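Local coordinates for protein anti-H(O) lectin 1 (Ulex europaeus, PDB 1FX5) that binds L-fucose as a calcium- and manganese-containing legume lectin that recognises the H(O) blood-group antigen, at residues T90-P95 / F107-D112; S184-Y187 / T192-S195. One frame throughout, in Å; residues are numbered along the deposited sequence.

Interaction 1 (T90-P95 / F107-D112); sequences TFFLAP and FGLFND. Unlike the reference sequence in segment 107-112: N111 (reference Glu). With NAG (2-acetamido-2-deoxy-beta-D-glucopyranose), chain D.
L109 meets the strand through both of its methyl groups, and these apolar contacts make up most of the interaction. L109 CD2 stands over the centre of the F92 ring in a CH-pi contact, 3.7 Å from the ring centroid and 13° off the normal. With CG between the backbone N and the carbonyl carbon (chi1 72°), the F92 ring presents a face to the methyl. The other branch, L109 CD1, runs tip to tip into T90, lying 3.7 Å from T90 CG2. In the legume lectin jelly roll, residues 90-94 are the last part of strand 88-94, and residues 107-112 belong to the loop leading to strand 122-127, so the loop folds back over its own strand. A looser van der Waals contact brings T90 OG1 obliquely to the F107 ring, 4.2 Å from F107 CG; this buried hydroxyl has no hydrogen-bonding partner in the model. F107 also packs on E125 and D127, two manganese ligands, which places this end of the contact beside the metal site. Farther along the loop, N111 carries a glycan, its ND2 bonded covalently to C1 of the NAG at 1.4 Å.

Interaction 2 (S184-Y187 / T192-S195); sequences SLTY and TSIS
Segments 184-187 and 192-195 run antiparallel, their axes 4.6 Å apart at closest approach and 171° between their directions. L185 and I194 form the hydrogen-bonded pair at the middle: L185 N donates to I194 O at 2.9 Å and I194 N returns the bond to L185 O. Nearer the turn, Y187 N gives a further bond to T192 O, with an N-H...O angle of 166°. Two non-hydrogen-bonded pairs, S184 with S195 and T186 with S193, bring the chains closer at their CA atoms. There CA-H...O contacts supplement the amide bonds, as from S193 CA to L185 O at 3.2 Å.

On the face bearing S184, T186, S193 and S195, the side chains are small and hydroxylated. T186 OG1 and S193 OG share a hydrogen bond of 3.0 Å across the pair; S193 reaches it with OG anti to its own backbone N (chi1 -178°), a torsion that extends the hydroxyl toward the neighbouring strand. S184 and S195 meet through their CB atoms, 3.6 Å apart. The other face is more apolar: L185 CB lies alongside I194 CG1 at 4.1 Å, and both side chains also touch W158. Beyond them the Y187 ring makes a cation-pi contact with R161, while its hydroxyl is hydrogen-bonded to W158 NE1. Residues 188-191 connect the two strands, making this the turn end of the beta hairpin formed by strands 180-187 and 192-199, which joins the antiparallel framework of the legume lectin jelly roll through strand 168-175.

Interaction 1 closes before interaction 2 opens along the chain, and both lie within the one legume lectin domain. Their centres are about 23 Å apart and their nearest atoms about 10 Å, so they do not touch. They belong to different layers of the sandwich: strand 88-94 of interaction 1 lies in the curved front sheet beside 209-219, the hairpin of interaction 2 in the flat back sheet beside 168-175. The centre of the first is about 8 Å from the centre of the chain, with the side chain of F107 about 5 Å from each metal ion; the centre of the second is about 15 Å out, the side chain of I194 about 12 Å from the manganese. One thus packs a loop beside the metal site, the other pairs strands farther from it.

Interaction 1 (T90-P95 / F107-D112)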
loop_
_atom_site.group_PDB
_atom_site.type_symbol
_atom_site.label_atom_id
_atom_site.label_comp_id
_atom_site.label_asym_id
_atom_site.label_seq_id
_atom_site.Cartn_x
_atom_site.Cartn_y
_atom_site.Cartn_z
ATOM N N THR A 90 10.110 10.804 -15.158
ATOM C CA THR A 90 8.708 11.138 -15.091
ATOM C C THR A 90 8.004 10.655 -13.823
ATOM O O THR A 90 8.444 9.652 -13.223
ATOM C CB THR A 90 8.085 10.336 -16.304
ATOM O OG1 THR A 90 7.723 11.197 -17.382
ATOM C CG2 THR A 90 6.994 9.416 -15.926
ATOM N N PHE A 91 7.005 11.419 -13.358
ATOM C CA PHE A 91 6.208 11.018 -12.184
ATOM C C PHE A 91 4.870 10.804 -12.944
ATOM O O PHE A 91 4.427 11.702 -13.683
ATOM C CB PHE A 91 6.030 12.064 -11.092
ATOM C CG PHE A 91 5.033 11.627 -10.032
ATOM C CD1 PHE A 91 3.702 12.025 -10.102
ATOM C CD2 PHE A 91 5.398 10.717 -9.043
ATOM C CE1 PHE A 91 2.745 11.519 -9.220
ATOM C CE2 PHE A 91 4.449 10.211 -8.163
ATOM C CZ PHE A 91 3.115 10.614 -8.257
ATOM N N PHE A 92 4.217 9.653 -12.785
ATOM C CA PHE A 92 2.970 9.427 -13.514
ATOM C C PHE A 92 1.865 8.621 -12.847
ATOM O O PHE A 92 2.097 7.922 -11.853
ATOM C CB PHE A 92 3.300 8.777 -14.876
ATOM C CG PHE A 92 3.737 7.319 -14.779
ATOM C CD1 PHE A 92 4.964 6.970 -14.231
ATOM C CD2 PHE A 92 2.902 6.300 -15.213
ATOM C CE1 PHE A 92 5.356 5.628 -14.104
ATOM C CE2 PHE A 92 3.281 4.949 -15.095
ATOM C CZ PHE A 92 4.511 4.619 -14.534
ATOM N N LEU A 93 0.646 8.783 -13.361
ATOM C CA LEU A 93 -0.536 8.067 -12.853
ATOM C C LEU A 93 -1.067 7.330 -14.088
ATOM O O LEU A 93 -1.220 7.949 -15.151
ATOM C CB LEU A 93 -1.593 9.036 -12.294
ATOM C CG LEU A 93 -1.179 9.793 -11.021
ATOM C CD1 LEU A 93 -0.749 11.165 -11.408
ATOM C CD2 LEU A 93 -2.301 9.934 -10.056
ATOM N N ALA A 94 -1.271 6.016 -13.979
ATOM C CA ALA A 94 -1.780 5.214 -15.112
ATOM C C ALA A 94 -2.510 3.947 -14.641
ATOM O O ALA A 94 -2.564 3.677 -13.449
ATOM C CB ALA A 94 -0.624 4.810 -16.017
ATOM N N PRO A 95 -3.164 3.211 -15.556
ATOM C CA PRO A 95 -3.848 1.984 -15.115
ATOM C C PRO A 95 -2.788 1.123 -14.405
ATOM O O PRO A 95 -1.682 0.990 -14.906
ATOM C CB PRO A 95 -4.306 1.368 -16.433
ATOM C CG PRO A 95 -4.645 2.607 -17.256
ATOM C CD PRO A 95 -3.424 3.486 -16.983
ATOM N N PHE A 107 9.768 7.839 -22.958
ATOM C CA PHE A 107 9.784 7.513 -21.520
ATOM C C PHE A 107 9.207 6.198 -21.019
ATOM O O PHE A 107 8.954 6.070 -19.797
ATOM C CB PHE A 107 9.070 8.623 -20.723
ATOM C CG PHE A 107 9.609 10.001 -20.967
ATOM C CD1 PHE A 107 8.884 10.930 -21.711
ATOM C CD2 PHE A 107 10.846 10.373 -20.458
ATOM C CE1 PHE A 107 9.380 12.209 -21.946
ATOM C CE2 PHE A 107 11.351 11.652 -20.693
ATOM C CZ PHE A 107 10.611 12.570 -21.441
ATOM N N GLY A 108 8.985 5.253 -21.927
ATOM C CA GLY A 108 8.429 3.972 -21.545
ATOM C C GLY A 108 6.916 4.040 -21.332
ATOM O O GLY A 108 6.284 3.025 -21.015
ATOM N N LEU A 109 6.315 5.207 -21.566
ATOM C CA LEU A 109 4.877 5.390 -21.382
ATOM C C LEU A 109 4.031 5.349 -22.647
ATOM O O LEU A 109 2.833 5.017 -22.589
ATOM C CB LEU A 109 4.621 6.740 -20.686
ATOM C CG LEU A 109 5.326 7.033 -19.357
ATOM C CD1 LEU A 109 4.996 8.468 -18.913
ATOM C CD2 LEU A 109 4.878 6.016 -18.313
ATOM N N PHE A 110 4.635 5.725 -23.776
ATOM C CA PHE A 110 3.946 5.754 -25.074
ATOM C C PHE A 110 4.602 4.918 -26.205
ATOM O O PHE A 110 5.778 4.557 -26.108
ATOM C CB PHE A 110 3.809 7.229 -25.534
ATOM C CG PHE A 110 3.331 8.170 -24.446
ATOM C CD1 PHE A 110 1.996 8.223 -24.093
ATOM C CD2 PHE A 110 4.227 8.979 -23.772
ATOM C CE1 PHE A 110 1.568 9.067 -23.080
ATOM C CE2 PHE A 110 3.804 9.825 -22.758
ATOM C CZ PHE A 110 2.475 9.866 -22.414
ATOM N N ASN A 111 3.844 4.660 -27.282
ATOM C CA ASN A 111 4.314 3.881 -28.452
ATOM C C ASN A 111 5.047 4.761 -29.459
ATOM O O ASN A 111 6.006 4.325 -30.101
ATOM C CB ASN A 111 3.150 3.275 -29.267
ATOM C CG ASN A 111 2.459 2.107 -28.587
ATOM O OD1 ASN A 111 2.975 1.501 -27.646
ATOM N ND2 ASN A 111 1.251 1.832 -29.081
ATOM N N ASP A 112 4.489 5.941 -29.694
ATOM C CA ASP A 112 5.046 6.908 -30.640
ATOM C C ASP A 112 4.406 8.279 -30.373
ATOM O O ASP A 112 3.923 8.488 -29.278
ATOM C CB ASP A 112 4.816 6.457 -32.093
ATOM C CG ASP A 112 3.361 6.049 -32.371
ATOM O OD1 ASP A 112 3.184 5.082 -33.122
ATOM O OD2 ASP A 112 2.387 6.671 -31.864
HETATM C C1 NAG D . 0.573 0.580 -28.813
HETATM C C2 NAG D . -0.805 0.596 -29.461
HETATM C C3 NAG D . -1.522 -0.687 -29.077
HETATM C C4 NAG D . -0.714 -1.851 -29.635
HETATM C C5 NAG D . 0.686 -1.796 -29.022
HETATM C C6 NAG D . 1.604 -2.915 -29.489
HETATM C C7 NAG D . -1.816 2.124 -27.874
HETATM C C8 NAG D . -2.664 3.374 -27.679
HETATM N N2 NAG D . -1.592 1.769 -29.132
HETATM O O3 NAG D . -2.859 -0.688 -29.608
HETATM O O4 NAG D . -1.345 -3.102 -29.306
HETATM O O5 NAG D . 1.310 -0.529 -29.348
HETATM O O6 NAG D . 1.529 -3.088 -30.896
HETATM O O7 NAG D . -1.414 1.462 -26.907
#

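Interaction 2 (S184-Y187 / T192-S195)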
loop_
_atom_site.group_PDB
_atom_site.type_symbol
_atom_site.label_atom_id
_atom_site.label_comp_id
_atom_site.label_asym_id
_atom_site.label_seq_id
_atom_site.Cartn_x
_atom_site.Cartn_y
_atom_site.Cartn_z
ATOM N N SER A 184 6.683 21.789 -9.107
ATOM C CA SER A 184 7.791 22.737 -8.985
ATOM C C SER A 184 9.095 22.015 -8.644
ATOM O O SER A 184 9.104 20.939 -7.999
ATOM C CB SER A 184 7.494 23.846 -7.983
ATOM O OG SER A 184 7.313 23.321 -6.708
ATOM N N LEU A 185 10.175 22.531 -9.204
ATOM C CA LEU A 185 11.494 21.978 -8.989
ATOM C C LEU A 185 12.397 23.061 -8.387
ATOM O O LEU A 185 12.332 24.211 -8.804
ATOM C CB LEU A 185 12.054 21.474 -10.321
ATOM C CG LEU A 185 13.506 20.957 -10.367
ATOM C CD1 LEU A 185 13.668 19.934 -11.516
ATOM C CD2 LEU A 185 14.497 22.151 -10.522
ATOM N N THR A 186 13.194 22.706 -7.384
ATOM C CA THR A 186 14.088 23.667 -6.761
ATOM C C THR A 186 15.489 23.099 -6.528
ATOM O O THR A 186 15.641 21.938 -6.121
ATOM C CB THR A 186 13.534 24.148 -5.400
ATOM O OG1 THR A 186 12.270 24.794 -5.606
ATOM C CG2 THR A 186 14.522 25.138 -4.714
ATOM N N TYR A 187 16.511 23.876 -6.886
ATOM C CA TYR A 187 17.907 23.453 -6.691
ATOM C C TYR A 187 18.288 24.210 -5.409
ATOM O O TYR A 187 18.435 25.432 -5.427
ATOM C CB TYR A 187 18.799 23.887 -7.865
ATOM C CG TYR A 187 18.640 23.040 -9.116
ATOM C CD1 TYR A 187 19.102 21.731 -9.164
ATOM C CD2 TYR A 187 18.042 23.558 -10.250
ATOM C CE1 TYR A 187 18.975 20.956 -10.326
ATOM C CE2 TYR A 187 17.906 22.802 -11.404
ATOM C CZ TYR A 187 18.372 21.507 -11.437
ATOM O OH TYR A 187 18.241 20.789 -12.598
ATOM N N THR A 192 17.323 28.250 -7.193
ATOM C CA THR A 192 16.712 28.392 -8.524
ATOM C C THR A 192 15.467 27.491 -8.481
ATOM O O THR A 192 15.560 26.290 -8.196
ATOM C CB THR A 192 17.639 27.866 -9.624
ATOM O OG1 THR A 192 18.723 28.775 -9.811
ATOM C CG2 THR A 192 16.884 27.675 -10.937
ATOM N N SER A 193 14.313 28.055 -8.804
ATOM C CA SER A 193 13.075 27.300 -8.782
ATOM C C SER A 193 12.212 27.538 -10.038
ATOM O O SER A 193 12.236 28.627 -10.626
ATOM C CB SER A 193 12.327 27.704 -7.506
ATOM O OG SER A 193 11.124 26.986 -7.351
ATOM N N ILE A 194 11.519 26.502 -10.508
ATOM C CA ILE A 194 10.663 26.640 -11.691
ATOM C C ILE A 194 9.394 25.840 -11.452
ATOM O O ILE A 194 9.404 24.863 -10.687
ATOM C CB ILE A 194 11.306 26.119 -13.026
ATOM C CG1 ILE A 194 11.594 24.640 -12.942
ATOM C CG2 ILE A 194 12.608 26.853 -13.373
ATOM C CD1 ILE A 194 11.986 24.089 -14.276
ATOM N N SER A 195 8.287 26.269 -12.051
ATOM C CA SER A 195 7.046 25.536 -11.874
ATOM C C SER A 195 6.176 25.602 -13.110
ATOM O O SER A 195 6.301 26.528 -13.935
ATOM C CB SER A 195 6.281 26.000 -10.642
ATOM O OG SER A 195 5.939 27.355 -10.729
#